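Local coordinates for protein acinetobacter secreted protease CpaA (Acinetobacter nosocomialis M2, PDB 6O38) that is a secreted zinc metalloprotease that binds its chaperone CpaB and is probably exported by the type II secretion system, at residues A[2-13]-A[22-33]. Numbering follows the deposited sequence.
Sequences ATVLSPNQNNNS and DLEFSLANGNWV
Pro7 sits at the dense end of this contact, its ring meeting three apolar side chains of 22-33. CD lies 3.5 Å from Phe25 CZ, while CG reaches Leu27 CD2 at 3.6 Å, the two side chains crossing at about a right angle, and also meets Val33 CG1. Phe25 takes Ser6 CA over one face of its ring; its CG stands anti to the backbone N (chi1 -164°), which swings the ring toward Ser6 and Pro7, on the face that also bears Thr3, Leu5 and Leu23.

Next to the proline, the Asn31 amide grips the turn. Its OD1 accepts a fairly straight bond from Asn8 N (2.6 Å, 161° at the hydrogen), the donor tilted modestly from the carbonyl plane, whereas the bond from Asn31 ND2 to Ser6 OG is bent and weak.

Toward the N-terminus the evidence is backbone pairing: Thr3, Val4 and Leu5 bridge Leu23, Glu24 and Phe25 in parallel register. Thr3 and Leu5 donate and accept in turn, as in the bond from Leu5 N to Glu24 O (2.7 Å). Strand 3-5 thus lies along one edge of strand 22-27, whose other edge pairs, also in parallel, with strand 47-52, in the StcE-type beta-sandwich region near the N-terminus.

Leu5 CB still meets Leu23 CD1 (3.9 Å) on the face with Phe25; the opposite face is looser. There Val4 and Glu24 lie side by side, yet CG2 of exposed Val4 comes only within 4.2 Å of Glu24 OE1; the carboxylate's salt bridge is to Arg51. At the solvent-exposed beginning, Ala2 CB stays 3.9 Å from Asp22 OD2.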
ATOM      1  N   ALA A   2      25.832 -12.159 -34.366  1.00 85.74           N
ATOM      2  CA  ALA A   2      25.362 -11.816 -33.027  1.00 81.46           C
ATOM      3  C   ALA A   2      26.537 -11.536 -32.095  1.00 80.34           C
ATOM      4  O   ALA A   2      27.549 -12.236 -32.129  1.00 82.61           O
ATOM      5  CB  ALA A   2      24.492 -12.931 -32.467  1.00 80.81           C
ATOM      6  N   THR A   3      26.393 -10.511 -31.261  1.00 78.81           N
ATOM      7  CA  THR A   3      27.428 -10.112 -30.317  1.00 77.76           C
ATOM      8  C   THR A   3      27.065 -10.612 -28.925  1.00 75.23           C
ATOM      9  O   THR A   3      25.942 -10.398 -28.457  1.00 73.26           O
ATOM     10  CB  THR A   3      27.602  -8.592 -30.307  1.00 76.76           C
ATOM     11  OG1 THR A   3      27.923  -8.137 -31.627  1.00 79.50           O
ATOM     12  CG2 THR A   3      28.718  -8.187 -29.353  1.00 76.30           C
ATOM     13  N   VAL A   4      28.015 -11.271 -28.269  1.00 74.60           N
ATOM     14  CA  VAL A   4      27.804 -11.857 -26.950  1.00 73.00           C
ATOM     15  C   VAL A   4      28.467 -10.964 -25.912  1.00 71.72           C
ATOM     16  O   VAL A   4      29.666 -10.671 -26.006  1.00 73.15           O
ATOM     17  CB  VAL A   4      28.356 -13.290 -26.879  1.00 75.56           C
ATOM     18  CG1 VAL A   4      27.945 -13.951 -25.571  1.00 74.30           C
ATOM     19  CG2 VAL A   4      27.882 -14.103 -28.073  1.00 77.95           C
ATOM     20  N   LEU A   5      27.692 -10.533 -24.921  1.00 72.13           N
ATOM     21  CA  LEU A   5      28.189  -9.722 -23.821  1.00 72.43           C
ATOM     22  C   LEU A   5      27.729 -10.334 -22.504  1.00 71.88           C
ATOM     23  O   LEU A   5      26.912 -11.258 -22.471  1.00 71.07           O
ATOM     24  CB  LEU A   5      27.715  -8.267 -23.935  1.00 72.17           C
ATOM     25  CG  LEU A   5      28.806  -7.210 -24.128  1.00 73.60           C
ATOM     26  CD1 LEU A   5      29.615  -7.485 -25.386  1.00 74.45           C
ATOM     27  CD2 LEU A   5      28.201  -5.817 -24.172  1.00 73.38           C
ATOM     28  N   SER A   6      28.265  -9.805 -21.407  1.00 72.04           N
ATOM     29  CA  SER A   6      27.992 -10.330 -20.078  1.00 71.66           C
ATOM     30  C   SER A   6      28.385  -9.273 -19.056  1.00 72.71           C
ATOM     31  O   SER A   6      29.091  -8.315 -19.396  1.00 74.13           O
ATOM     32  CB  SER A   6      28.758 -11.641 -19.833  1.00 72.27           C
ATOM     33  OG  SER A   6      30.158 -11.435 -19.917  1.00 74.02           O
ATOM     34  N   PRO A   7      27.928  -9.405 -17.804  1.00 71.33           N
ATOM     35  CA  PRO A   7      28.322  -8.420 -16.778  1.00 72.81           C
ATOM     36  C   PRO A   7      29.824  -8.220 -16.641  1.00 75.11           C
ATOM     37  O   PRO A   7      30.286  -7.073 -16.599  1.00 76.85           O
ATOM     38  CB  PRO A   7      27.698  -8.998 -15.502  1.00 71.79           C
ATOM     39  CG  PRO A   7      26.491  -9.710 -15.984  1.00 69.63           C
ATOM     40  CD  PRO A   7      26.861 -10.300 -17.320  1.00 69.67           C
ATOM     41  N   ASN A   8      30.605  -9.304 -16.577  1.00 72.52           N
ATOM     42  CA  ASN A   8      32.052  -9.158 -16.444  1.00 74.77           C
ATOM     43  C   ASN A   8      32.653  -8.409 -17.628  1.00 75.72           C
ATOM     44  O   ASN A   8      33.701  -7.768 -17.490  1.00 77.70           O
ATOM     45  CB  ASN A   8      32.715 -10.526 -16.289  1.00 75.07           C
ATOM     46  CG  ASN A   8      32.382 -11.191 -14.967  1.00 74.75           C
ATOM     47  OD1 ASN A   8      32.316 -12.417 -14.873  1.00 74.50           O
ATOM     48  ND2 ASN A   8      32.165 -10.383 -13.937  1.00 75.21           N
ATOM     49  N   GLN A   9      32.010  -8.476 -18.789  1.00 73.84           N
ATOM     50  CA  GLN A   9      32.420  -7.718 -19.962  1.00 74.39           C
ATOM     51  C   GLN A   9      31.732  -6.362 -20.054  1.00 74.41           C
ATOM     52  O   GLN A   9      31.846  -5.691 -21.085  1.00 74.26           O
ATOM     53  CB  GLN A   9      32.142  -8.529 -21.232  1.00 73.14           C
ATOM     54  CG  GLN A   9      32.878  -9.856 -21.295  1.00 73.68           C
ATOM     55  CD  GLN A   9      32.282 -10.804 -22.318  1.00 73.81           C
ATOM     56  OE1 GLN A   9      31.077 -10.784 -22.570  1.00 71.86           O
ATOM     57  NE2 GLN A   9      33.125 -11.638 -22.915  1.00 76.72           N
ATOM     58  N   ASN A  10      31.024  -5.947 -19.005  1.00 74.44           N
ATOM     59  CA  ASN A  10      30.249  -4.709 -19.012  1.00 74.61           C
ATOM     60  C   ASN A  10      30.452  -3.947 -17.707  1.00 76.39           C
ATOM     61  O   ASN A  10      29.509  -3.376 -17.149  1.00 76.24           O
ATOM     62  CB  ASN A  10      28.766  -4.996 -19.247  1.00 72.43           C
ATOM     63  CG  ASN A  10      27.993  -3.768 -19.685  1.00 72.45           C
ATOM     64  OD1 ASN A  10      28.499  -2.938 -20.439  1.00 73.13           O
ATOM     65  ND2 ASN A  10      26.760  -3.643 -19.206  1.00 71.56           N
ATOM     66  N   ASN A  11      31.689  -3.937 -17.204  1.00 74.71           N
ATOM     67  CA  ASN A  11      32.040  -3.274 -15.945  1.00 76.27           C
ATOM     68  C   ASN A  11      31.217  -3.797 -14.770  1.00 75.04           C
ATOM     69  O   ASN A  11      30.930  -3.056 -13.826  1.00 75.51           O
ATOM     70  CB  ASN A  11      31.897  -1.753 -16.047  1.00 77.53           C
ATOM     71  CG  ASN A  11      33.103  -1.095 -16.682  1.00 79.02           C
ATOM     72  OD1 ASN A  11      34.177  -1.689 -16.770  1.00 79.66           O
ATOM     73  ND2 ASN A  11      32.936   0.148 -17.115  1.00 79.46           N
ATOM     74  N   ASN A  12      30.834  -5.075 -14.822  1.00 76.21           N
ATOM     75  CA  ASN A  12      30.038  -5.709 -13.767  1.00 74.86           C
ATOM     76  C   ASN A  12      28.732  -4.954 -13.532  1.00 73.79           C
ATOM     77  O   ASN A  12      28.252  -4.842 -12.402  1.00 73.64           O
ATOM     78  CB  ASN A  12      30.839  -5.834 -12.470  1.00 76.46           C
ATOM     79  CG  ASN A  12      32.150  -6.571 -12.664  1.00 77.78           C
ATOM     80  OD1 ASN A  12      32.230  -7.530 -13.433  1.00 76.87           O
ATOM     81  ND2 ASN A  12      33.189  -6.123 -11.969  1.00 79.73           N
ATOM     82  N   SER A  13      28.151  -4.433 -14.609  1.00 73.73           N
ATOM     83  CA  SER A  13      26.939  -3.631 -14.540  1.00 72.87           C
ATOM     84  C   SER A  13      25.835  -4.272 -15.371  1.00 70.61           C
ATOM     85  O   SER A  13      26.094  -4.903 -16.400  1.00 70.17           O
ATOM     86  CB  SER A  13      27.189  -2.200 -15.032  1.00 74.91           C
ATOM     87  OG  SER A  13      25.991  -1.445 -15.030  1.00 74.17           O
ATOM     88  N   ASP A  22      22.735  -6.199 -32.980  1.00 79.72           N
ATOM     89  CA  ASP A  22      22.241  -7.508 -32.554  1.00 78.39           C
ATOM     90  C   ASP A  22      23.092  -7.936 -31.360  1.00 75.54           C
ATOM     91  O   ASP A  22      24.203  -8.445 -31.539  1.00 76.03           O
ATOM     92  CB  ASP A  22      22.312  -8.520 -33.690  1.00 81.19           C
ATOM     93  CG  ASP A  22      21.584  -9.810 -33.369  1.00 80.98           C
ATOM     94  OD1 ASP A  22      20.857  -9.850 -32.355  1.00 78.95           O
ATOM     95  OD2 ASP A  22      21.739 -10.784 -34.136  1.00 83.19           O
ATOM     96  N   LEU A  23      22.568  -7.728 -30.158  1.00 75.67           N
ATOM     97  CA  LEU A  23      23.305  -7.957 -28.925  1.00 73.75           C
ATOM     98  C   LEU A  23      22.682  -9.099 -28.132  1.00 72.46           C
ATOM     99  O   LEU A  23      21.463  -9.293 -28.142  1.00 72.35           O
ATOM    100  CB  LEU A  23      23.340  -6.684 -28.073  1.00 72.75           C
ATOM    101  CG  LEU A  23      24.114  -6.714 -26.754  1.00 71.68           C
ATOM    102  CD1 LEU A  23      25.532  -7.214 -26.971  1.00 72.81           C
ATOM    103  CD2 LEU A  23      24.127  -5.333 -26.126  1.00 71.53           C
ATOM    104  N   GLU A  24      23.535  -9.855 -27.444  1.00 72.70           N
ATOM    105  CA  GLU A  24      23.107 -10.967 -26.602  1.00 72.10           C
ATOM    106  C   GLU A  24      23.792 -10.835 -25.248  1.00 71.09           C
ATOM    107  O   GLU A  24      25.016 -10.972 -25.150  1.00 71.83           O
ATOM    108  CB  GLU A  24      23.433 -12.311 -27.254  1.00 73.85           C
ATOM    109  CG  GLU A  24      22.792 -13.501 -26.564  1.00 74.10           C
ATOM    110  CD  GLU A  24      22.761 -14.735 -27.443  1.00 77.29           C
ATOM    111  OE1 GLU A  24      23.812 -15.088 -28.017  1.00 79.42           O
ATOM    112  OE2 GLU A  24      21.678 -15.342 -27.569  1.00 78.22           O
ATOM    113  N   PHE A  25      23.003 -10.573 -24.209  1.00 69.44           N
ATOM    114  CA  PHE A  25      23.509 -10.383 -22.854  1.00 69.21           C
ATOM    115  C   PHE A  25      23.250 -11.652 -22.052  1.00 69.22           C
ATOM    116  O   PHE A  25      22.093 -12.030 -21.839  1.00 68.76           O
ATOM    117  CB  PHE A  25      22.840  -9.174 -22.200  1.00 68.42           C
ATOM    118  CG  PHE A  25      23.543  -8.678 -20.970  1.00 69.07           C
ATOM    119  CD1 PHE A  25      24.649  -7.851 -21.076  1.00 70.44           C
ATOM    120  CD2 PHE A  25      23.090  -9.023 -19.708  1.00 68.75           C
ATOM    121  CE1 PHE A  25      25.297  -7.386 -19.948  1.00 71.79           C
ATOM    122  CE2 PHE A  25      23.733  -8.561 -18.574  1.00 69.65           C
ATOM    123  CZ  PHE A  25      24.838  -7.741 -18.695  1.00 71.31           C
ATOM    124  N   SER A  26      24.322 -12.303 -21.606  1.00 70.30           N
ATOM    125  CA  SER A  26      24.236 -13.597 -20.945  1.00 70.53           C
ATOM    126  C   SER A  26      24.615 -13.480 -19.475  1.00 70.38           C
ATOM    127  O   SER A  26      25.570 -12.780 -19.121  1.00 70.97           O
ATOM    128  CB  SER A  26      25.141 -14.623 -21.633  1.00 72.32           C
ATOM    129  OG  SER A  26      24.737 -14.843 -22.973  1.00 73.40           O
ATOM    130  N   LEU A  27      23.863 -14.176 -18.627  1.00 69.91           N
ATOM    131  CA  LEU A  27      24.115 -14.239 -17.193  1.00 70.15           C
ATOM    132  C   LEU A  27      24.474 -15.668 -16.811  1.00 72.70           C
ATOM    133  O   LEU A  27      23.814 -16.616 -17.253  1.00 74.08           O
ATOM    134  CB  LEU A  27      22.892 -13.768 -16.402  1.00 69.16           C
ATOM    135  CG  LEU A  27      22.478 -12.303 -16.556  1.00 68.13           C
ATOM    136  CD1 LEU A  27      20.997 -12.134 -16.263  1.00 67.38           C
ATOM    137  CD2 LEU A  27      23.303 -11.419 -15.638  1.00 68.53           C
ATOM    138  N   ALA A  28      25.515 -15.822 -15.996  1.00 71.74           N
ATOM    139  CA  ALA A  28      25.972 -17.130 -15.549  1.00 74.92           C
ATOM    140  C   ALA A  28      26.252 -17.066 -14.052  1.00 75.82           C
ATOM    141  O   ALA A  28      26.106 -16.017 -13.417  1.00 74.02           O
ATOM    142  CB  ALA A  28      27.210 -17.583 -16.331  1.00 76.72           C
ATOM    143  N   ASN A  29      26.659 -18.204 -13.482  1.00 78.09           N
ATOM    144  CA  ASN A  29      26.928 -18.251 -12.048  1.00 79.65           C
ATOM    145  C   ASN A  29      28.132 -17.391 -11.678  1.00 79.31           C
ATOM    146  O   ASN A  29      28.093 -16.656 -10.684  1.00 78.85           O
ATOM    147  CB  ASN A  29      27.138 -19.696 -11.597  1.00 83.63           C
ATOM    148  CG  ASN A  29      25.832 -20.420 -11.338  1.00 84.72           C
ATOM    149  OD1 ASN A  29      24.831 -19.805 -10.971  1.00 82.95           O
ATOM    150  ND2 ASN A  29      25.835 -21.734 -11.525  1.00 87.99           N
ATOM    151  N   GLY A  30      29.204 -17.468 -12.458  1.00 79.92           N
ATOM    152  CA  GLY A  30      30.358 -16.622 -12.249  1.00 79.87           C
ATOM    153  C   GLY A  30      30.290 -15.279 -12.935  1.00 76.79           C
ATOM    154  O   GLY A  30      31.212 -14.470 -12.794  1.00 76.89           O
ATOM    155  N   ASN A  31      29.213 -15.012 -13.674  1.00 76.02           N
ATOM    156  CA  ASN A  31      29.047 -13.772 -14.437  1.00 73.62           C
ATOM    157  C   ASN A  31      27.582 -13.364 -14.289  1.00 71.74           C
ATOM    158  O   ASN A  31      26.732 -13.775 -15.084  1.00 70.77           O
ATOM    159  CB  ASN A  31      29.440 -13.978 -15.894  1.00 73.83           C
ATOM    160  CG  ASN A  31      29.895 -12.701 -16.564  1.00 73.82           C
ATOM    161  OD1 ASN A  31      29.509 -11.604 -16.165  1.00 73.50           O
ATOM    162  ND2 ASN A  31      30.733 -12.838 -17.584  1.00 74.82           N
ATOM    163  N   TRP A  32      27.295 -12.547 -13.277  1.00 72.66           N
ATOM    164  CA  TRP A  32      25.916 -12.284 -12.896  1.00 71.29           C
ATOM    165  C   TRP A  32      25.792 -10.900 -12.277  1.00 71.44           C
ATOM    166  O   TRP A  32      26.726 -10.393 -11.651  1.00 73.04           O
ATOM    167  CB  TRP A  32      25.408 -13.349 -11.914  1.00 71.76           C
ATOM    168  CG  TRP A  32      24.110 -13.009 -11.244  1.00 71.00           C
ATOM    169  CD1 TRP A  32      22.853 -13.248 -11.718  1.00 70.13           C
ATOM    170  CD2 TRP A  32      23.944 -12.374  -9.970  1.00 71.43           C
ATOM    171  NE1 TRP A  32      21.915 -12.798 -10.821  1.00 70.02           N
ATOM    172  CE2 TRP A  32      22.559 -12.256  -9.740  1.00 70.75           C
ATOM    173  CE3 TRP A  32      24.833 -11.891  -9.005  1.00 72.66           C
ATOM    174  CZ2 TRP A  32      22.042 -11.677  -8.583  1.00 71.19           C
ATOM    175  CZ3 TRP A  32      24.317 -11.316  -7.858  1.00 73.08           C
ATOM    176  CH2 TRP A  32      22.935 -11.213  -7.656  1.00 72.31           C
ATOM    177  N   VAL A  33      24.619 -10.296 -12.468  1.00 69.94           N
ATOM    178  CA  VAL A  33      24.247  -9.050 -11.810  1.00 70.20           C
ATOM    179  C   VAL A  33      22.754  -9.116 -11.522  1.00 68.81           C
ATOM    180  O   VAL A  33      21.994  -9.768 -12.245  1.00 67.80           O
ATOM    181  CB  VAL A  33      24.619  -7.815 -12.666  1.00 70.95           C
ATOM    182  CG1 VAL A  33      23.771  -7.761 -13.928  1.00 69.55           C
ATOM    183  CG2 VAL A  33      24.486  -6.531 -11.857  1.00 72.08           C
TER